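Local coordinates for hypothetical protein (Parabacteroides merdae, PDB 4OO3) that is a putative oxidoreductase of unproven substrate that probably binds a nicotinamide adenine dinucleotide on its Rossmann-fold domain, at residues V224-V227 / Q228-F232; V291-K295 / G296-K300; W418-P421 / N422-A425; Q235-Y239 / R240-E244. All blocks are in the same frame, centred on the assembly; numbering follows the deposited sequence.

Contact 1: residues V224-V227 / Q228-F232; sequences VDLV and QWEAF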
loop_
_atom_site.group_PDB
_atom_site.type_symbol
_atom_site.label_atom_id
_atom_site.label_comp_id
_atom_site.label_asym_id
_atom_site.label_seq_id
_atom_site.Cartn_x
_atom_site.Cartn_y
_atom_site.Cartn_z
ATOM N N VAL A 224 3.314 -2.784 7.361
ATOM C CA VAL A 224 4.141 -3.972 7.532
ATOM C C VAL A 224 5.279 -3.985 6.512
ATOM O O VAL A 224 6.424 -4.309 6.858
ATOM C CB VAL A 224 3.288 -5.261 7.441
ATOM C CG1 VAL A 224 4.156 -6.496 7.225
ATOM C CG2 VAL A 224 2.459 -5.420 8.706
ATOM N N ASP A 225 4.961 -3.620 5.269
ATOM C CA ASP A 225 5.957 -3.503 4.210
ATOM C C ASP A 225 6.995 -2.450 4.547
ATOM O O ASP A 225 8.174 -2.657 4.306
ATOM C CB ASP A 225 5.310 -3.140 2.872
ATOM C CG ASP A 225 6.324 -3.094 1.727
ATOM O OD1 ASP A 225 6.876 -4.159 1.391
ATOM O OD2 ASP A 225 6.573 -1.997 1.169
ATOM N N LEU A 226 6.563 -1.322 5.103
ATOM C CA LEU A 226 7.511 -0.280 5.475
ATOM C C LEU A 226 8.480 -0.744 6.558
ATOM O O LEU A 226 9.671 -0.453 6.455
ATOM C CB LEU A 226 6.814 1.010 5.915
ATOM C CG LEU A 226 6.251 1.900 4.817
ATOM C CD1 LEU A 226 5.831 3.229 5.423
ATOM C CD2 LEU A 226 7.242 2.121 3.684
ATOM N N VAL A 227 8.004 -1.460 7.585
ATOM C CA VAL A 227 8.936 -1.876 8.649
ATOM C C VAL A 227 10.011 -2.817 8.081
ATOM O O VAL A 227 11.174 -2.675 8.422
ATOM C CB VAL A 227 8.298 -2.346 10.010
ATOM C CG1 VAL A 227 6.793 -2.168 10.067
ATOM C CG2 VAL A 227 8.739 -3.745 10.426
ATOM N N GLN A 228 9.629 -3.721 7.184
ATOM C CA GLN A 228 10.593 -4.561 6.453
ATOM C C GLN A 228 11.553 -3.724 5.602
ATOM O O GLN A 228 12.769 -3.885 5.664
ATOM C CB GLN A 228 9.858 -5.548 5.533
ATOM C CG GLN A 228 8.994 -6.568 6.261
ATOM C CD GLN A 228 8.270 -7.529 5.324
ATOM O OE1 GLN A 228 8.231 -7.343 4.093
ATOM N NE2 GLN A 228 7.684 -8.566 5.908
ATOM N N TRP A 229 10.984 -2.828 4.806
ATOM C CA TRP A 229 11.734 -2.094 3.797
ATOM C C TRP A 229 12.645 -1.004 4.392
ATOM O O TRP A 229 13.785 -0.820 3.950
ATOM C CB TRP A 229 10.746 -1.503 2.789
ATOM C CG TRP A 229 11.364 -0.980 1.561
ATOM C CD1 TRP A 229 11.783 -1.698 0.473
ATOM C CD2 TRP A 229 11.635 0.383 1.272
ATOM N NE1 TRP A 229 12.301 -0.856 -0.476
ATOM C CE2 TRP A 229 12.227 0.430 -0.007
ATOM C CE3 TRP A 229 11.440 1.576 1.972
ATOM C CZ2 TRP A 229 12.624 1.621 -0.596
ATOM C CZ3 TRP A 229 11.836 2.757 1.384
ATOM C CH2 TRP A 229 12.419 2.771 0.113
ATOM N N GLU A 230 12.151 -0.288 5.396
ATOM C CA GLU A 230 12.953 0.741 6.060
ATOM C C GLU A 230 13.975 0.161 7.040
ATOM O O GLU A 230 15.123 0.590 7.067
ATOM C CB GLU A 230 12.058 1.709 6.821
ATOM C CG GLU A 230 11.172 2.576 5.949
ATOM C CD GLU A 230 10.072 3.252 6.743
ATOM O OE1 GLU A 230 9.801 2.828 7.881
ATOM O OE2 GLU A 230 9.463 4.204 6.233
ATOM N N ALA A 231 13.545 -0.802 7.846
ATOM C CA ALA A 231 14.322 -1.249 9.002
ATOM C C ALA A 231 15.187 -2.467 8.718
ATOM O O ALA A 231 16.106 -2.762 9.484
ATOM C CB ALA A 231 13.400 -1.521 10.178
ATOM N N PHE A 232 14.901 -3.171 7.623
ATOM C CA PHE A 232 15.715 -4.316 7.197
ATOM C C PHE A 232 15.987 -4.253 5.690
ATOM O O PHE A 232 15.664 -5.195 4.958
ATOM C CB PHE A 232 15.017 -5.635 7.567
ATOM C CG PHE A 232 14.639 -5.737 9.021
ATOM C CD1 PHE A 232 13.469 -5.162 9.486
ATOM C CD2 PHE A 232 15.462 -6.400 9.919
ATOM C CE1 PHE A 232 13.120 -5.244 10.825
ATOM C CE2 PHE A 232 15.122 -6.493 11.255
ATOM C CZ PHE A 232 13.950 -5.913 11.710
#

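Contact 2: residues V291-K295 / G296-K300; sequences VYKIK and GVTAK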
loop_
_atom_site.group_PDB
_atom_site.type_symbol
_atom_site.label_atom_id
_atom_site.label_comp_id
_atom_site.label_asym_id
_atom_site.label_seq_id
_atom_site.Cartn_x
_atom_site.Cartn_y
_atom_site.Cartn_z
ATOM N N VAL A 291 0.986 -6.201 16.977
ATOM C CA VAL A 291 2.316 -6.234 17.560
ATOM C C VAL A 291 2.941 -7.566 17.173
ATOM O O VAL A 291 2.337 -8.620 17.351
ATOM C CB VAL A 291 2.303 -6.072 19.092
ATOM C CG1 VAL A 291 3.718 -6.157 19.652
ATOM C CG2 VAL A 291 1.695 -4.740 19.466
ATOM N N TYR A 292 4.144 -7.502 16.619
ATOM C CA TYR A 292 4.849 -8.692 16.189
ATOM C C TYR A 292 6.350 -8.491 16.284
ATOM O O TYR A 292 6.841 -7.358 16.290
ATOM C CB TYR A 292 4.464 -9.050 14.754
ATOM C CG TYR A 292 4.807 -7.994 13.715
ATOM C CD1 TYR A 292 3.989 -6.887 13.525
ATOM C CD2 TYR A 292 5.937 -8.117 12.908
ATOM C CE1 TYR A 292 4.294 -5.925 12.571
ATOM C CE2 TYR A 292 6.247 -7.160 11.950
ATOM C CZ TYR A 292 5.422 -6.067 11.785
ATOM O OH TYR A 292 5.718 -5.105 10.837
ATOM N N LYS A 293 7.071 -9.601 16.355
ATOM C CA LYS A 293 8.522 -9.568 16.299
ATOM C C LYS A 293 8.971 -9.956 14.901
ATOM O O LYS A 293 8.482 -10.936 14.333
ATOM C CB LYS A 293 9.129 -10.495 17.349
ATOM C CG LYS A 293 9.051 -9.907 18.744
ATOM C CD LYS A 293 9.617 -10.829 19.806
ATOM C CE LYS A 293 9.816 -10.061 21.105
ATOM N NZ LYS A 293 9.912 -10.958 22.285
ATOM N N ILE A 294 9.875 -9.155 14.346
ATOM C CA ILE A 294 10.495 -9.436 13.064
ATOM C C ILE A 294 12.005 -9.485 13.293
ATOM O O ILE A 294 12.627 -8.465 13.596
ATOM C CB ILE A 294 10.099 -8.408 11.974
ATOM C CG1 ILE A 294 11.045 -8.517 10.773
ATOM C CG2 ILE A 294 10.113 -6.985 12.511
ATOM C CD1 ILE A 294 10.516 -7.882 9.511
ATOM N N LYS A 295 12.572 -10.687 13.170
ATOM C CA LYS A 295 13.980 -10.941 13.469
ATOM C C LYS A 295 14.377 -10.366 14.822
ATOM O O LYS A 295 15.392 -9.680 14.942
ATOM C CB LYS A 295 14.887 -10.386 12.364
ATOM C CG LYS A 295 14.446 -10.806 10.975
ATOM C CD LYS A 295 15.601 -11.194 10.072
ATOM C CE LYS A 295 16.370 -9.988 9.577
ATOM N NZ LYS A 295 17.816 -10.313 9.448
ATOM N N GLY A 296 13.557 -10.641 15.833
ATOM C CA GLY A 296 13.855 -10.244 17.211
ATOM C C GLY A 296 13.410 -8.838 17.574
ATOM O O GLY A 296 13.412 -8.485 18.750
ATOM N N VAL A 297 13.022 -8.041 16.574
ATOM C CA VAL A 297 12.637 -6.643 16.780
ATOM C C VAL A 297 11.124 -6.540 16.910
ATOM O O VAL A 297 10.403 -6.965 16.015
ATOM C CB VAL A 297 13.094 -5.755 15.600
ATOM C CG1 VAL A 297 12.698 -4.301 15.833
ATOM C CG2 VAL A 297 14.593 -5.876 15.397
ATOM N N THR A 298 10.645 -5.974 18.015
ATOM C CA THR A 298 9.215 -5.792 18.212
ATOM C C THR A 298 8.720 -4.572 17.424
ATOM O O THR A 298 9.188 -3.451 17.633
ATOM C CB THR A 298 8.855 -5.620 19.699
ATOM O OG1 THR A 298 9.265 -6.779 20.436
ATOM C CG2 THR A 298 7.358 -5.435 19.866
ATOM N N ALA A 299 7.783 -4.815 16.511
ATOM C CA ALA A 299 7.158 -3.767 15.731
ATOM C C ALA A 299 5.683 -3.674 16.099
ATOM O O ALA A 299 5.079 -4.660 16.514
ATOM C CB ALA A 299 7.319 -4.053 14.247
ATOM N N LYS A 300 5.115 -2.481 15.958
ATOM C CA LYS A 300 3.692 -2.265 16.200
ATOM C C LYS A 300 3.123 -1.456 15.044
ATOM O O LYS A 300 3.621 -0.375 14.744
ATOM C CB LYS A 300 3.485 -1.516 17.517
ATOM C CG LYS A 300 2.118 -0.847 17.698
ATOM C CD LYS A 300 1.300 -1.460 18.824
ATOM C CE LYS A 300 0.053 -0.648 19.146
ATOM N NZ LYS A 300 0.379 0.720 19.636
#

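Contact 3: residues W418-P421 / N422-A425; sequences WEVP and NMLA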
loop_
_atom_site.group_PDB
_atom_site.type_symbol
_atom_site.label_atom_id
_atom_site.label_comp_id
_atom_site.label_asym_id
_atom_site.label_seq_id
_atom_site.Cartn_x
_atom_site.Cartn_y
_atom_site.Cartn_z
ATOM N N TRP A 418 14.759 -10.332 -2.747
ATOM C CA TRP A 418 13.989 -10.164 -1.514
ATOM C C TRP A 418 12.482 -9.971 -1.721
ATOM O O TRP A 418 11.710 -10.163 -0.784
ATOM C CB TRP A 418 14.568 -9.001 -0.689
ATOM C CG TRP A 418 14.737 -7.722 -1.470
ATOM C CD1 TRP A 418 15.857 -7.319 -2.145
ATOM C CD2 TRP A 418 13.756 -6.698 -1.675
ATOM N NE1 TRP A 418 15.633 -6.110 -2.748
ATOM C CE2 TRP A 418 14.357 -5.699 -2.471
ATOM C CE3 TRP A 418 12.433 -6.520 -1.252
ATOM C CZ2 TRP A 418 13.680 -4.539 -2.859
ATOM C CZ3 TRP A 418 11.758 -5.366 -1.637
ATOM C CH2 TRP A 418 12.387 -4.390 -2.434
ATOM N N GLU A 419 12.057 -9.620 -2.935
ATOM C CA GLU A 419 10.675 -9.167 -3.163
ATOM C C GLU A 419 9.591 -10.221 -2.887
ATOM O O GLU A 419 8.660 -9.957 -2.131
ATOM C CB GLU A 419 10.510 -8.579 -4.571
ATOM C CG GLU A 419 10.991 -7.134 -4.688
ATOM C CD GLU A 419 9.931 -6.106 -4.314
ATOM O OE1 GLU A 419 8.997 -6.427 -3.544
ATOM O OE2 GLU A 419 10.014 -4.960 -4.805
ATOM N N VAL A 420 9.702 -11.400 -3.494
ATOM C CA VAL A 420 8.688 -12.433 -3.313
ATOM C C VAL A 420 8.663 -12.936 -1.872
ATOM O O VAL A 420 7.606 -12.902 -1.229
ATOM C CB VAL A 420 8.861 -13.601 -4.303
ATOM C CG1 VAL A 420 7.957 -14.776 -3.929
ATOM C CG2 VAL A 420 8.569 -13.130 -5.719
ATOM N N PRO A 421 9.815 -13.375 -1.339
ATOM C CA PRO A 421 9.758 -13.822 0.057
ATOM C C PRO A 421 9.224 -12.748 1.022
ATOM O O PRO A 421 8.494 -13.079 1.945
ATOM C CB PRO A 421 11.209 -14.214 0.381
ATOM C CG PRO A 421 12.044 -13.673 -0.726
ATOM C CD PRO A 421 11.160 -13.529 -1.923
ATOM N N ASN A 422 9.560 -11.481 0.789
ATOM C CA ASN A 422 9.095 -10.393 1.661
ATOM C C ASN A 422 7.631 -10.000 1.475
ATOM O O ASN A 422 6.992 -9.561 2.441
ATOM C CB ASN A 422 10.005 -9.169 1.538
ATOM C CG ASN A 422 11.416 -9.448 2.037
ATOM O OD1 ASN A 422 11.729 -10.560 2.473
ATOM N ND2 ASN A 422 12.270 -8.438 1.986
HETATM N N MSE A 423 7.095 -10.159 0.264
HETATM C CA MSE A 423 5.650 -10.013 0.044
HETATM C C MSE A 423 4.938 -11.089 0.841
HETATM O O MSE A 423 3.962 -10.816 1.550
HETATM C CB MSE A 423 5.271 -10.088 -1.439
HETATM C CG MSE A 423 5.607 -8.793 -2.174
HETATM SE SE MSE A 423 4.954 -8.826 -4.029
HETATM C CE MSE A 423 6.366 -9.896 -4.882
ATOM N N LEU A 424 5.436 -12.317 0.762
ATOM C CA LEU A 424 4.881 -13.412 1.552
ATOM C C LEU A 424 5.000 -13.181 3.061
ATOM O O LEU A 424 4.045 -13.417 3.790
ATOM C CB LEU A 424 5.538 -14.734 1.176
ATOM C CG LEU A 424 5.107 -15.328 -0.164
ATOM C CD1 LEU A 424 5.933 -16.575 -0.447
ATOM C CD2 LEU A 424 3.618 -15.646 -0.158
ATOM N N ALA A 425 6.155 -12.714 3.534
ATOM C CA ALA A 425 6.317 -12.426 4.966
ATOM C C ALA A 425 5.330 -11.363 5.420
ATOM O O ALA A 425 4.766 -11.449 6.511
ATOM C CB ALA A 425 7.744 -11.997 5.282
#

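Contact 4: residues Q235-Y239 / R240-E244; sequences QIIDY and RKDIE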
loop_
_atom_site.group_PDB
_atom_site.type_symbol
_atom_site.label_atom_id
_atom_site.label_comp_id
_atom_site.label_asym_id
_atom_site.label_seq_id
_atom_site.Cartn_x
_atom_site.Cartn_y
_atom_site.Cartn_z
ATOM N N GLN A 235 17.034 -7.138 3.055
ATOM C CA GLN A 235 17.184 -8.421 3.744
ATOM C C GLN A 235 15.987 -9.311 3.424
ATOM O O GLN A 235 14.839 -8.863 3.488
ATOM C CB GLN A 235 17.279 -8.222 5.256
ATOM C CG GLN A 235 18.459 -7.371 5.698
ATOM C CD GLN A 235 18.451 -7.115 7.188
ATOM O OE1 GLN A 235 18.149 -8.006 7.978
ATOM N NE2 GLN A 235 18.774 -5.891 7.583
ATOM N N ILE A 236 16.270 -10.569 3.086
ATOM C CA ILE A 236 15.239 -11.559 2.799
ATOM C C ILE A 236 14.618 -12.001 4.111
ATOM O O ILE A 236 15.319 -12.496 4.981
ATOM C CB ILE A 236 15.831 -12.782 2.067
ATOM C CG1 ILE A 236 16.394 -12.348 0.707
ATOM C CG2 ILE A 236 14.781 -13.876 1.902
ATOM C CD1 ILE A 236 16.983 -13.462 -0.123
ATOM N N ILE A 237 13.310 -11.807 4.264
ATOM C CA ILE A 237 12.609 -12.225 5.480
ATOM C C ILE A 237 11.999 -13.605 5.241
ATOM O O ILE A 237 11.205 -13.781 4.310
ATOM C CB ILE A 237 11.485 -11.238 5.872
ATOM C CG1 ILE A 237 11.986 -9.779 5.905
ATOM C CG2 ILE A 237 10.866 -11.626 7.212
ATOM C CD1 ILE A 237 13.053 -9.485 6.938
ATOM N N ASP A 238 12.383 -14.582 6.065
ATOM C CA ASP A 238 11.802 -15.918 6.019
ATOM C C ASP A 238 10.663 -15.952 7.030
ATOM O O ASP A 238 10.899 -15.975 8.235
ATOM C CB ASP A 238 12.856 -16.980 6.354
ATOM C CG ASP A 238 12.311 -18.409 6.274
ATOM O OD1 ASP A 238 11.093 -18.601 6.050
ATOM O OD2 ASP A 238 13.110 -19.351 6.450
ATOM N N TYR A 239 9.426 -15.964 6.543
ATOM C CA TYR A 239 8.276 -15.813 7.431
ATOM C C TYR A 239 8.100 -17.019 8.354
ATOM O O TYR A 239 7.509 -16.901 9.425
ATOM C CB TYR A 239 6.995 -15.490 6.639
ATOM C CG TYR A 239 6.327 -16.651 5.940
ATOM C CD1 TYR A 239 5.509 -17.524 6.643
ATOM C CD2 TYR A 239 6.493 -16.863 4.574
ATOM C CE1 TYR A 239 4.896 -18.588 6.016
ATOM C CE2 TYR A 239 5.876 -17.920 3.937
ATOM C CZ TYR A 239 5.082 -18.777 4.670
ATOM O OH TYR A 239 4.462 -19.833 4.075
ATOM N N ARG A 240 8.634 -18.167 7.948
ATOM C CA ARG A 240 8.618 -19.363 8.792
ATOM C C ARG A 240 9.511 -19.234 10.034
ATOM O O ARG A 240 9.255 -19.880 11.051
ATOM C CB ARG A 240 9.024 -20.592 7.975
ATOM C CG ARG A 240 8.055 -20.909 6.847
ATOM C CD ARG A 240 8.370 -22.239 6.190
ATOM N NE ARG A 240 7.519 -22.501 5.028
ATOM C CZ ARG A 240 7.690 -21.968 3.817
ATOM N NH1 ARG A 240 8.683 -21.116 3.579
ATOM N NH2 ARG A 240 6.856 -22.288 2.831
ATOM N N LYS A 241 10.537 -18.391 9.957
ATOM C CA LYS A 241 11.534 -18.281 11.022
ATOM C C LYS A 241 11.627 -16.913 11.686
ATOM O O LYS A 241 12.013 -16.826 12.838
ATOM C CB LYS A 241 12.911 -18.648 10.465
ATOM C CG LYS A 241 12.997 -20.088 9.994
ATOM C CD LYS A 241 14.390 -20.442 9.504
ATOM C CE LYS A 241 14.486 -21.928 9.193
ATOM N NZ LYS A 241 15.853 -22.324 8.763
ATOM N N ASP A 242 11.290 -15.847 10.966
ATOM C CA ASP A 242 11.615 -14.496 11.413
ATOM C C ASP A 242 10.447 -13.734 12.027
ATOM O O ASP A 242 10.650 -12.670 12.616
ATOM C CB ASP A 242 12.161 -13.689 10.232
ATOM C CG ASP A 242 13.482 -14.235 9.701
ATOM O OD1 ASP A 242 14.244 -14.835 10.482
ATOM O OD2 ASP A 242 13.759 -14.053 8.493
ATOM N N ILE A 243 9.233 -14.260 11.883
ATOM C CA ILE A 243 8.037 -13.548 12.313
ATOM C C ILE A 243 7.330 -14.302 13.424
ATOM O O ILE A 243 6.977 -15.467 13.269
ATOM C CB ILE A 243 7.034 -13.336 11.154
ATOM C CG1 ILE A 243 7.683 -12.576 9.993
ATOM C CG2 ILE A 243 5.797 -12.594 11.641
ATOM C CD1 ILE A 243 8.059 -11.141 10.310
ATOM N N GLU A 244 7.116 -13.608 14.534
ATOM C CA GLU A 244 6.341 -14.115 15.651
ATOM C C GLU A 244 5.294 -13.068 15.991
ATOM O O GLU A 244 5.637 -11.935 16.333
ATOM C CB GLU A 244 7.250 -14.348 16.865
ATOM C CG GLU A 244 6.559 -15.003 18.058
ATOM C CD GLU A 244 7.377 -14.949 19.345
ATOM O OE1 GLU A 244 8.571 -14.580 19.314
ATOM O OE2 GLU A 244 6.814 -15.276 20.406
HETATM O O HOH W 1 16.508 -12.316 7.364
#

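Contact 1: residues V224-V227 / Q228-F232
Leu226 and Glu230 stand one helical turn apart, and the acid lies against the leucine's methyl groups, with Glu230 OE2 3.8 Å from Leu226 CD1. The branched apolar end of Leu226 thus packs along the Glu230 carboxylate. Glu230 CG sits opposite its own carbonyl carbon (chi1 -67°) and the chain beyond is extended, which carries the carboxylate past Leu226 to a salt bridge of OE1 with Lys185 and a hydrogen bond of OE2 with Thr157; two partners hold this buried charge. Asp225 is likewise buried and paired with Arg152.

Backbone bonds make up the second group. Glu230 N to Leu226 O is the shortest, 2.7 Å, and nearly straight; Trp229 N to Asp225 O measures 2.9 Å, while Gln228 N to Val224 O is longer at 3.3 Å. Ala231 N meets Val227 O from 40° out of the carbonyl plane, with an N-H...O angle of 144°, a less direct bond than the others.

At that end the contacts are those of packing. Val227 O has Ala231 CB 3.1 Å away and also lies at the edge of the Phe232 ring, 3.5 Å from CD1. Phe232, the first residue to leave helical geometry, sends its aromatic ring toward Ile294 of strand 282-294. Such i to i+4 bonding, which runs on to Phe232 N, is typical of the C-terminal end of a largely buried alpha-helix, here 220-231, packed on a beta-sheet.

Contact 2: residues V291-K295 / G296-K300
The ring of Tyr292 carries the methyl of Ala299 over one face, a CH-pi contact with Ala299 CB 4.0 Å from the ring centroid and displaced toward the rim, nearest to Tyr292 CZ. Tyr292 CG sits between its backbone N and carbonyl carbon (chi1 62°), folding the ring toward the partner strand, and the small alanine leaves room for it. Ile294 CG2 more loosely touches Ala299 CB.

Tyr292 and Ala299 form a hydrogen-bonded antiparallel pair: Ala299 N to Tyr292 O is 2.7 Å and Tyr292 N to Ala299 O 3.0 Å. Ile294 and Val297 pair likewise and close a type I' turn. Both turn residues have positive phi: Gly296 (86°) has no CB to press on Lys295 O, whereas Lys295 (49°) is left-handed despite its side chain.

The other face bears Val291, Lys293, Thr298 and Lys300. There Val291 CG1 meets Thr298 CG2 at 3.7 Å, and Lys293 lays its extended chain past Thr298 with CE 3.4 Å from OG1.

This is the tip of the hairpin of strands 282-294 and 297-306. Helix 220-231 packs on the Tyr292 and Ile294 side through Val224, Val227 and Gln228, while strand 243-255 continues the sheet beyond 282-294.

Contact 3: residues W418-P421 / N422-A425
This is the N-terminal part of the long C-terminal helix, with Asn422 tucked against Trp418. The amide of Asn422 crosses the indole at about a right angle in its run, the two planes 37° apart, and ND2 comes 3.6 Å from Trp418 CB. Asn422 CG points away from its own carbonyl carbon (chi1 -65°), laying the flat amide beside Trp418 O, with CG only 2.9 Å from that oxygen. The amide's bonds go elsewhere: OD1 accepts from Ile237 N and ND2 donates to Gln235 O. A side chain that both gives and takes suits this buried place, since it satisfies two backbone groups of the neighbouring loop.

Asn422 N itself bonds to Trp418 O at 3.0 Å, and Leu424 N to Val420 O, also 3.0 Å, is almost straight at 174°. Pro421 fits a first turn because it has no N-H to offer, while its carbonyl still accepts from Ala425 N at 2.9 Å.

Val420 CG2 touches the CE methyl of Met423, a selenomethionine, at 4.0 Å; both apolar side chains also pack on Phe135 of helix 125-140. Glu419 turns to Arg152 and Tyr146. A proline in the first turn, followed by regular i to i+4 bonds, is characteristic of an alpha-helix N-terminus.

Contact 4: residues Q235-Y239 / R240-E244
Tyr239 lies with one ring face under the aliphatic part of Arg240, whose CG stands 4.3 Å from the ring centroid, a CH-pi contact shifted toward the rim. The extended arginine then runs on past the ring, so that Tyr239 OH comes over one face of the guanidinium, 3.6 Å from Arg240 NH2, with ring and guanidinium planes 30° apart. A long chain with an apolar stem and a charged end suits this surface position, where the stem covers the aromatic ring. Tyr239 also stacks on Tyr428 of helix 419-439 and meets Phe128 edge-to-face.

Asp238 governs the backbone around this pair. It is the N-cap of the short, weakly bonded helical turn about 239-242: with CG trans to the backbone N (chi1 -178°), its OD1 accepts from Arg240 N at 3.1 Å, the donor coming from above the carboxylate plane. Aspartate is a common choice here because its short side chain can reach forward to a backbone N-H of the first turn. Its other oxygen, OD2, lies along the stem of Lys241, 3.5 Å from CD. The carbonyl of Asp238 takes two bonds, from Lys241 N and from Asp242 N, the latter 2.8 Å.

Asp242 answers from the far end of the turn, its OD2 accepting from Asp238 N at 2.8 Å. A water that donates to Ile236 O also gives this oxygen a weak bond. Apolar packing completes the contact beneath, where Ile237 CG2 touches Asp242 CB at 3.9 Å and lies near Ile243 CD1, while both isoleucines pack on Ile294 of strand 282-294.

Contact 1 is the buried one, contacts 2 and 3 are partly buried, and contact 4 lies at the surface. Contacts 1 and 3 are both helical, their helices meeting through Gln228 and Asn422, and each sends one acid to Arg152. Contact 4, which follows contact 1 in the chain, joins contacts 2 and 3: the Asn422 amide holds its loop, its strand pairs with that of contact 2 through a probable bond from Lys293 N to Glu244 O, and Lys295 N to Asp242 O lies just beyond the strands. Chemistry follows place: satisfied charges in contact 1, sheet pairing with an aromatic face in contact 2, a buried amide serving two loop backbone groups in contact 3, and a capping carboxylate with a water in contact 4.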